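Long-range contacts in sensor protein (Thermotoga maritima, PDB 3A0S), which probably phosphorylates a protein histidine with ATP as a two-component sensor kinase, the present chain being its PAS domain: residues F72-S77 with V90-D95; A4-S9 with K19-L24; L8-R13 with L86-I91. One frame throughout, in Å; residues are numbered along the deposited sequence.

Contact 1 (F72-S77 with V90-D95); sequences FNIRFS and VIITID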
loop_
_atom_site.group_PDB
_atom_site.type_symbol
_atom_site.label_atom_id
_atom_site.label_comp_id
_atom_site.label_asym_id
_atom_site.label_seq_id
_atom_site.Cartn_x
_atom_site.Cartn_y
_atom_site.Cartn_z
ATOM N N PHE A 72 -12.211 1.916 -6.735
ATOM C CA PHE A 72 -11.804 2.004 -5.336
ATOM C C PHE A 72 -11.262 3.374 -4.957
ATOM O O PHE A 72 -10.659 4.068 -5.798
ATOM C CB PHE A 72 -10.718 0.954 -5.054
ATOM C CG PHE A 72 -11.194 -0.445 -5.195
ATOM C CD1 PHE A 72 -11.779 -1.097 -4.122
ATOM C CD2 PHE A 72 -11.083 -1.111 -6.423
ATOM C CE1 PHE A 72 -12.249 -2.392 -4.247
ATOM C CE2 PHE A 72 -11.569 -2.397 -6.570
ATOM C CZ PHE A 72 -12.132 -3.058 -5.491
ATOM N N ASN A 73 -11.438 3.716 -3.672
ATOM C CA ASN A 73 -10.677 4.771 -3.010
ATOM C C ASN A 73 -9.334 4.162 -2.575
ATOM O O ASN A 73 -9.283 3.065 -2.029
ATOM C CB ASN A 73 -11.349 5.206 -1.715
ATOM C CG ASN A 73 -12.692 5.869 -1.895
ATOM O OD1 ASN A 73 -13.090 6.254 -2.989
ATOM N ND2 ASN A 73 -13.400 6.028 -0.773
ATOM N N ILE A 74 -8.245 4.877 -2.790
ATOM C CA ILE A 74 -6.954 4.442 -2.259
ATOM C C ILE A 74 -6.288 5.608 -1.528
ATOM O O ILE A 74 -6.126 6.696 -2.089
ATOM C CB ILE A 74 -6.034 3.870 -3.355
ATOM C CG1 ILE A 74 -6.746 2.764 -4.149
ATOM C CG2 ILE A 74 -4.711 3.363 -2.756
ATOM C CD1 ILE A 74 -5.880 2.062 -5.191
ATOM N N ARG A 75 -5.906 5.395 -0.268
ATOM C CA ARG A 75 -5.179 6.434 0.463
ATOM C C ARG A 75 -3.766 5.943 0.675
ATOM O O ARG A 75 -3.541 4.773 0.970
ATOM C CB ARG A 75 -5.831 6.698 1.826
ATOM C CG ARG A 75 -5.135 7.776 2.682
ATOM C CD ARG A 75 -5.952 8.106 3.937
ATOM N NE ARG A 75 -6.081 6.948 4.828
ATOM C CZ ARG A 75 -7.206 6.585 5.442
ATOM N NH1 ARG A 75 -8.323 7.282 5.280
ATOM N NH2 ARG A 75 -7.216 5.527 6.238
ATOM N N PHE A 76 -2.816 6.858 0.523
ATOM C CA PHE A 76 -1.405 6.601 0.779
ATOM C C PHE A 76 -0.949 7.540 1.875
ATOM O O PHE A 76 -1.000 8.776 1.719
ATOM C CB PHE A 76 -0.585 6.903 -0.469
ATOM C CG PHE A 76 -0.965 6.108 -1.681
ATOM C CD1 PHE A 76 -2.070 6.437 -2.463
ATOM C CD2 PHE A 76 -0.175 5.052 -2.065
ATOM C CE1 PHE A 76 -2.369 5.699 -3.612
ATOM C CE2 PHE A 76 -0.462 4.311 -3.190
ATOM C CZ PHE A 76 -1.540 4.630 -3.978
ATOM N N SER A 77 -0.468 6.965 2.969
ATOM C CA SER A 77 -0.085 7.765 4.132
ATOM C C SER A 77 1.350 7.475 4.569
ATOM O O SER A 77 1.606 6.425 5.138
ATOM C CB SER A 77 -1.002 7.416 5.299
ATOM O OG SER A 77 -2.382 7.558 4.944
ATOM N N VAL A 90 5.009 3.767 4.006
ATOM C CA VAL A 90 3.723 4.292 3.529
ATOM C C VAL A 90 2.650 3.219 3.783
ATOM O O VAL A 90 2.841 2.059 3.408
ATOM C CB VAL A 90 3.806 4.610 2.023
ATOM C CG1 VAL A 90 2.423 4.995 1.479
ATOM C CG2 VAL A 90 4.835 5.720 1.725
ATOM N N ILE A 91 1.549 3.618 4.405
ATOM C CA ILE A 91 0.372 2.768 4.596
ATOM C C ILE A 91 -0.597 3.043 3.444
ATOM O O ILE A 91 -0.910 4.193 3.107
ATOM C CB ILE A 91 -0.321 3.054 5.933
ATOM C CG1 ILE A 91 0.647 2.830 7.096
ATOM C CG2 ILE A 91 -1.553 2.140 6.067
ATOM C CD1 ILE A 91 0.304 3.644 8.363
ATOM N N ILE A 92 -1.018 1.960 2.786
ATOM C CA ILE A 92 -1.966 2.034 1.688
ATOM C C ILE A 92 -3.282 1.383 2.140
ATOM O O ILE A 92 -3.300 0.236 2.585
ATOM C CB ILE A 92 -1.392 1.333 0.444
ATOM C CG1 ILE A 92 0.007 1.889 0.135
ATOM C CG2 ILE A 92 -2.347 1.502 -0.741
ATOM C CD1 ILE A 92 0.698 1.073 -0.986
ATOM N N THR A 93 -4.369 2.145 2.044
ATOM C CA THR A 93 -5.689 1.676 2.486
ATOM C C THR A 93 -6.620 1.749 1.292
ATOM O O THR A 93 -6.768 2.830 0.708
ATOM C CB THR A 93 -6.261 2.580 3.633
ATOM O OG1 THR A 93 -5.279 2.676 4.656
ATOM C CG2 THR A 93 -7.544 1.948 4.246
ATOM N N ILE A 94 -7.256 0.623 0.982
ATOM C CA ILE A 94 -8.100 0.479 -0.218
ATOM C C ILE A 94 -9.523 0.175 0.227
ATOM O O ILE A 94 -9.765 -0.779 0.991
ATOM C CB ILE A 94 -7.580 -0.642 -1.154
ATOM C CG1 ILE A 94 -6.144 -0.304 -1.545
ATOM C CG2 ILE A 94 -8.479 -0.754 -2.398
ATOM C CD1 ILE A 94 -5.442 -1.343 -2.323
ATOM N N ASP A 95 -10.455 0.989 -0.251
ATOM C CA ASP A 95 -11.874 0.848 0.112
ATOM C C ASP A 95 -12.751 0.919 -1.118
ATOM O O ASP A 95 -12.431 1.655 -2.037
ATOM C CB ASP A 95 -12.354 2.008 1.002
ATOM C CG ASP A 95 -11.507 2.196 2.247
ATOM O OD1 ASP A 95 -11.323 1.203 2.975
ATOM O OD2 ASP A 95 -11.045 3.320 2.479
HETATM O O HOH W 1 -3.573 4.782 4.214
HETATM O O HOH W 2 -6.065 3.167 7.945
#
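N73, R75 and S77 face D95, T93 and I91 as antiparallel hydrogen-bonded pairs, and in each pair both amides and both carbonyls of the seam are satisfied by backbone partners. The short strand axes pass 4.6 Å apart at 167°, the geometry of the C-terminal hairpin, whose two strands lie inside the five-stranded PAS-domain sheet. At its middle, R75 N donates to T93 O over 2.9 Å; at one end S77 N and I91 N bond to I91 O and S77 O. Between the pairs CA-H groups also approach carbonyls, as where I92 CA lies 3.2 Å from R75 O.

On the face carrying R75, S77 and T93, a water links several polar atoms. It donates to I91 O over 2.9 Å, giving this carbonyl a second donor besides S77 N. The same water lies 2.7 Å from T93 OG1 and 3.1 Å from S77 OG. D95 OD1 is satisfied by T3 N, and N73 OD1 is hydrogen-bonded to a bound tetraethylene glycol, probably from the crystallisation liquor.

The other face is apolar. I92 CG2 lies 3.6 Å from I74 CG2 and also sits over one face of the F76 ring, while V90 CG1 reaches that ring's edge. With chi1 at -52°, I92 turns CG1 beside its own backbone N, where it comes 3.9 Å from F76 CD2. If I92 were an alanine, both branches would be gone, and I74 CG2 and the covered face of F76 would probably lose their neighbour across the seam.

Strand 60-67 pairs along the outer side of 70-80, strand 4-9 along the far side of 87-95. Helix 44-56 packs I46, V49 and V53 on F76, and L24 of helix 19-25 touches both F72 and I94.

Contact 2 (A4-S9 with K19-L24); sequences AIITLS and KKAEQL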
loop_
_atom_site.group_PDB
_atom_site.type_symbol
_atom_site.label_atom_id
_atom_site.label_comp_id
_atom_site.label_asym_id
_atom_site.label_seq_id
_atom_site.Cartn_x
_atom_site.Cartn_y
_atom_site.Cartn_z
ATOM N N ALA A 4 -8.820 -2.838 3.104
ATOM C CA ALA A 4 -7.667 -3.651 2.671
ATOM C C ALA A 4 -6.437 -2.797 2.947
ATOM O O ALA A 4 -6.372 -1.634 2.515
ATOM C CB ALA A 4 -7.783 -3.962 1.214
ATOM N N ILE A 5 -5.487 -3.328 3.694
ATOM C CA ILE A 5 -4.319 -2.550 4.111
ATOM C C ILE A 5 -3.067 -3.251 3.598
ATOM O O ILE A 5 -2.863 -4.458 3.859
ATOM C CB ILE A 5 -4.212 -2.437 5.628
ATOM C CG1 ILE A 5 -5.371 -1.581 6.121
ATOM C CG2 ILE A 5 -2.854 -1.844 6.069
ATOM C CD1 ILE A 5 -5.605 -1.562 7.664
ATOM N N ILE A 6 -2.216 -2.475 2.914
ATOM C CA ILE A 6 -0.887 -2.892 2.541
ATOM C C ILE A 6 0.046 -1.824 3.098
ATOM O O ILE A 6 -0.111 -0.631 2.794
ATOM C CB ILE A 6 -0.770 -2.885 1.023
ATOM C CG1 ILE A 6 -1.821 -3.791 0.346
ATOM C CG2 ILE A 6 0.660 -3.320 0.589
ATOM C CD1 ILE A 6 -1.871 -3.658 -1.187
ATOM N N THR A 7 0.986 -2.229 3.947
ATOM C CA THR A 7 1.954 -1.266 4.461
ATOM C C THR A 7 3.309 -1.577 3.852
ATOM O O THR A 7 3.688 -2.776 3.748
ATOM C CB THR A 7 2.083 -1.375 5.992
ATOM O OG1 THR A 7 0.794 -1.164 6.544
ATOM C CG2 THR A 7 3.014 -0.299 6.559
ATOM N N LEU A 8 4.002 -0.523 3.433
ATOM C CA LEU A 8 5.318 -0.659 2.780
ATOM C C LEU A 8 6.374 0.001 3.651
ATOM O O LEU A 8 6.110 1.016 4.290
ATOM C CB LEU A 8 5.343 0.077 1.445
ATOM C CG LEU A 8 4.301 -0.373 0.435
ATOM C CD1 LEU A 8 4.568 0.318 -0.859
ATOM C CD2 LEU A 8 4.341 -1.883 0.180
ATOM N N SER A 9 7.561 -0.587 3.672
ATOM C CA SER A 9 8.722 0.014 4.321
ATOM C C SER A 9 9.262 1.130 3.435
ATOM O O SER A 9 8.839 1.311 2.299
ATOM C CB SER A 9 9.799 -1.033 4.565
ATOM O OG SER A 9 10.435 -1.395 3.344
ATOM N N LYS A 19 -6.103 -9.288 6.350
ATOM C CA LYS A 19 -7.017 -10.268 5.823
ATOM C C LYS A 19 -7.933 -9.710 4.725
ATOM O O LYS A 19 -8.264 -10.436 3.793
ATOM C CB LYS A 19 -7.816 -10.937 6.951
ATOM C CG LYS A 19 -6.960 -11.874 7.805
ATOM C CD LYS A 19 -7.065 -13.333 7.347
ATOM C CE LYS A 19 -5.802 -14.118 7.740
ATOM N NZ LYS A 19 -5.616 -15.316 6.868
ATOM N N LYS A 20 -8.281 -8.421 4.783
ATOM C CA LYS A 20 -9.069 -7.778 3.727
ATOM C C LYS A 20 -8.283 -7.722 2.426
ATOM O O LYS A 20 -8.839 -7.925 1.359
ATOM C CB LYS A 20 -9.574 -6.391 4.157
ATOM C CG LYS A 20 -10.662 -6.467 5.249
ATOM C CD LYS A 20 -12.010 -6.999 4.707
ATOM C CE LYS A 20 -13.065 -6.965 5.826
ATOM N NZ LYS A 20 -13.391 -5.562 6.142
ATOM N N ALA A 21 -6.989 -7.453 2.536
ATOM C CA ALA A 21 -6.133 -7.483 1.334
ATOM C C ALA A 21 -6.028 -8.888 0.746
ATOM O O ALA A 21 -6.074 -9.067 -0.474
ATOM C CB ALA A 21 -4.741 -6.902 1.637
ATOM N N GLU A 22 -5.981 -9.887 1.623
ATOM C CA GLU A 22 -6.018 -11.304 1.175
ATOM C C GLU A 22 -7.292 -11.600 0.395
ATOM O O GLU A 22 -7.246 -12.225 -0.672
ATOM C CB GLU A 22 -5.885 -12.272 2.346
ATOM C CG GLU A 22 -4.527 -12.239 3.027
ATOM C CD GLU A 22 -4.405 -13.225 4.175
ATOM O OE1 GLU A 22 -5.464 -13.705 4.634
ATOM O OE2 GLU A 22 -3.273 -13.513 4.633
ATOM N N GLN A 23 -8.418 -11.156 0.925
ATOM C CA GLN A 23 -9.721 -11.390 0.307
ATOM C C GLN A 23 -9.894 -10.626 -1.002
ATOM O O GLN A 23 -10.446 -11.173 -1.974
ATOM C CB GLN A 23 -10.853 -11.055 1.293
ATOM C CG GLN A 23 -10.882 -11.991 2.497
ATOM C CD GLN A 23 -11.776 -11.496 3.632
ATOM O OE1 GLN A 23 -11.887 -12.149 4.678
ATOM N NE2 GLN A 23 -12.442 -10.356 3.427
ATOM N N LEU A 24 -9.378 -9.408 -1.057
ATOM C CA LEU A 24 -9.548 -8.541 -2.198
ATOM C C LEU A 24 -8.645 -8.999 -3.329
ATOM O O LEU A 24 -9.050 -9.045 -4.511
ATOM C CB LEU A 24 -9.223 -7.092 -1.834
ATOM C CG LEU A 24 -9.402 -6.096 -2.975
ATOM C CD1 LEU A 24 -10.807 -6.147 -3.578
ATOM C CD2 LEU A 24 -9.043 -4.692 -2.510
#
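A4, at the start of strand 4-9, and A21, in helix 19-25, bring their CA atoms within 4.3 Å of each other. The short strand and helix axes approach to 6.0 Å with 108° between their directions, so the helix crosses the strand's beginning nearly at a right angle, and the strand soon runs away from it. This is the N-terminal part of the PAS fold, in which the first two strands form a hairpin and the chain then turns into a helix beside the sheet. N18, just ahead of the helix, ties the two backbones: its OD1 accepts from both I5 N and A21 N.

Between the segments themselves the contact is packing alone, made possible by two small residues. The A4 methyl lies beside the helix backbone, A4 CB 3.8 Å from A21 N. On one flank K20 CB rests 3.7 Å from A4 CA; beyond CB the lysine chain bends and leads away, and its NZ is held by E2 O. On the other flank L24, with CG opposite its backbone N (chi1 -179°), brings CD2 to 4.0 Å from A4 CB.

The A21 methyl rests against the start of the strand: A21 CB stands 3.8 Å from I5 O and 4.5 Å from I6 CG1.

Contact 3 (L8-R13 with L86-I91); sequences LSKDGR and LLEGVI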
loop_
_atom_site.group_PDB
_atom_site.type_symbol
_atom_site.label_atom_id
_atom_site.label_comp_id
_atom_site.label_asym_id
_atom_site.label_seq_id
_atom_site.Cartn_x
_atom_site.Cartn_y
_atom_site.Cartn_z
ATOM N N LEU A 8 4.002 -0.523 3.433
ATOM C CA LEU A 8 5.318 -0.659 2.780
ATOM C C LEU A 8 6.374 0.001 3.651
ATOM O O LEU A 8 6.110 1.016 4.290
ATOM C CB LEU A 8 5.343 0.077 1.445
ATOM C CG LEU A 8 4.301 -0.373 0.435
ATOM C CD1 LEU A 8 4.568 0.318 -0.859
ATOM C CD2 LEU A 8 4.341 -1.883 0.180
ATOM N N SER A 9 7.561 -0.587 3.672
ATOM C CA SER A 9 8.722 0.014 4.321
ATOM C C SER A 9 9.262 1.130 3.435
ATOM O O SER A 9 8.839 1.311 2.299
ATOM C CB SER A 9 9.799 -1.033 4.565
ATOM O OG SER A 9 10.435 -1.395 3.344
ATOM N N LYS A 10 10.281 1.836 3.944
ATOM C CA LYS A 10 10.921 2.905 3.162
ATOM C C LYS A 10 11.704 2.362 1.967
ATOM O O LYS A 10 12.093 3.102 1.063
ATOM C CB LYS A 10 11.824 3.763 4.055
ATOM C CG LYS A 10 12.965 3.027 4.705
ATOM C CD LYS A 10 13.933 4.037 5.372
ATOM C CE LYS A 10 13.645 4.244 6.798
ATOM N NZ LYS A 10 14.884 4.316 7.683
ATOM N N ASP A 11 11.891 1.044 1.932
ATOM C CA ASP A 11 12.451 0.416 0.747
ATOM C C ASP A 11 11.435 -0.214 -0.181
ATOM O O ASP A 11 11.822 -0.897 -1.135
ATOM C CB ASP A 11 13.503 -0.602 1.150
ATOM C CG ASP A 11 14.610 0.032 1.944
ATOM O OD1 ASP A 11 15.338 0.878 1.395
ATOM O OD2 ASP A 11 14.715 -0.273 3.119
ATOM N N GLY A 12 10.158 -0.009 0.090
ATOM C CA GLY A 12 9.109 -0.528 -0.774
ATOM C C GLY A 12 8.668 -1.940 -0.457
ATOM O O GLY A 12 7.916 -2.533 -1.254
ATOM N N ARG A 13 9.122 -2.506 0.656
ATOM C CA ARG A 13 8.802 -3.887 1.040
ATOM C C ARG A 13 7.519 -3.982 1.817
ATOM O O ARG A 13 7.244 -3.181 2.707
ATOM C CB ARG A 13 9.910 -4.478 1.909
ATOM C CG ARG A 13 11.217 -4.378 1.185
ATOM C CD ARG A 13 12.213 -5.331 1.651
ATOM N NE ARG A 13 13.383 -5.208 0.762
ATOM C CZ ARG A 13 13.618 -5.910 -0.341
ATOM N NH1 ARG A 13 12.776 -6.864 -0.776
ATOM N NH2 ARG A 13 14.744 -5.674 -1.023
ATOM N N LEU A 86 12.353 8.820 12.076
ATOM C CA LEU A 86 12.619 8.608 10.668
ATOM C C LEU A 86 11.349 8.284 9.917
ATOM O O LEU A 86 10.473 7.577 10.429
ATOM C CB LEU A 86 13.601 7.456 10.456
ATOM C CG LEU A 86 14.982 7.717 11.013
ATOM C CD1 LEU A 86 15.799 6.426 10.985
ATOM C CD2 LEU A 86 15.711 8.799 10.177
ATOM N N LEU A 87 11.254 8.794 8.688
ATOM C CA LEU A 87 10.230 8.348 7.746
ATOM C C LEU A 87 10.437 6.880 7.477
ATOM O O LEU A 87 11.502 6.506 6.969
ATOM C CB LEU A 87 10.321 9.142 6.445
ATOM C CG LEU A 87 9.507 10.425 6.467
ATOM C CD1 LEU A 87 9.916 11.369 5.312
ATOM C CD2 LEU A 87 8.002 10.129 6.426
ATOM N N GLU A 88 9.449 6.042 7.807
ATOM C CA GLU A 88 9.633 4.589 7.792
ATOM C C GLU A 88 8.806 3.836 6.733
ATOM O O GLU A 88 8.997 2.632 6.548
ATOM C CB GLU A 88 9.542 3.946 9.175
ATOM C CG GLU A 88 10.815 4.148 10.018
ATOM C CD GLU A 88 12.047 3.428 9.462
ATOM O OE1 GLU A 88 11.891 2.444 8.714
ATOM O OE2 GLU A 88 13.175 3.863 9.771
ATOM N N GLY A 89 7.937 4.530 6.008
ATOM C CA GLY A 89 7.221 3.849 4.929
ATOM C C GLY A 89 5.906 4.517 4.646
ATOM O O GLY A 89 5.720 5.685 4.947
ATOM N N VAL A 90 5.009 3.767 4.006
ATOM C CA VAL A 90 3.723 4.292 3.529
ATOM C C VAL A 90 2.650 3.219 3.783
ATOM O O VAL A 90 2.841 2.059 3.408
ATOM C CB VAL A 90 3.806 4.610 2.023
ATOM C CG1 VAL A 90 2.423 4.995 1.479
ATOM C CG2 VAL A 90 4.835 5.720 1.725
ATOM N N ILE A 91 1.549 3.618 4.405
ATOM C CA ILE A 91 0.372 2.768 4.596
ATOM C C ILE A 91 -0.597 3.043 3.444
ATOM O O ILE A 91 -0.910 4.193 3.107
ATOM C CB ILE A 91 -0.321 3.054 5.933
ATOM C CG1 ILE A 91 0.647 2.830 7.096
ATOM C CG2 ILE A 91 -1.553 2.140 6.067
ATOM C CD1 ILE A 91 0.304 3.644 8.363
HETATM O O HOH W 3 11.160 0.766 6.875
#
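L8 and V90 form the tight end of this contact, an antiparallel hydrogen-bonded pair that joins the first strand, 4-9, to the last, 87-95, in the PAS-domain sheet. L8 N donates to V90 O over 2.8 Å and V90 N to L8 O over 3.0 Å. Next to it the strands close further: G89 CA lies 3.1 Å from L8 O and 4.2 Å from S9 CA. Any beta carbon on G89 would run into L8 O, and its phi of 154° independently calls for glycine.

Beyond this the segments part. S9 to G12 make a type I turn; S9 OG accepts from D11 N, an ST turn, and also from R13 N. From this turn K10 reaches back over exposed ground: chi1 61° places CG between its own N and carbonyl carbon, and further bends bring K10 NZ to E88 OE2 at 2.7 Å, from 44° above the carboxylate plane. E88 has two modelled conformers, so this salt bridge and the water between K10 N and E88 OE1 are certain only for one.

The chemistry implies a junction fixed by backbone bonds and a glycine, the charged pair being added at the exposed edge.

From the N terminus, strand 4-9 serves two contacts. Contact 2 closes first, over the nine residues of the short hairpin that includes strand 14-17, bringing helix 19-25 back to the strand's start. Contact 3 leaves from the strand's other end and spans 72 residues, including helix 44-56 and most of the sheet, before 86-91 returns. Contact 1 starts within that loop, at 72-77, and ends on the same stretch of strand 87-95, sharing V90 and I91. Contacts 2 and 1 follow in series. Together they put strand 87-95 between 4-9 and 70-80, tying the first strand to the C-terminal hairpin, with I92 CD1 packing on L8 CD1.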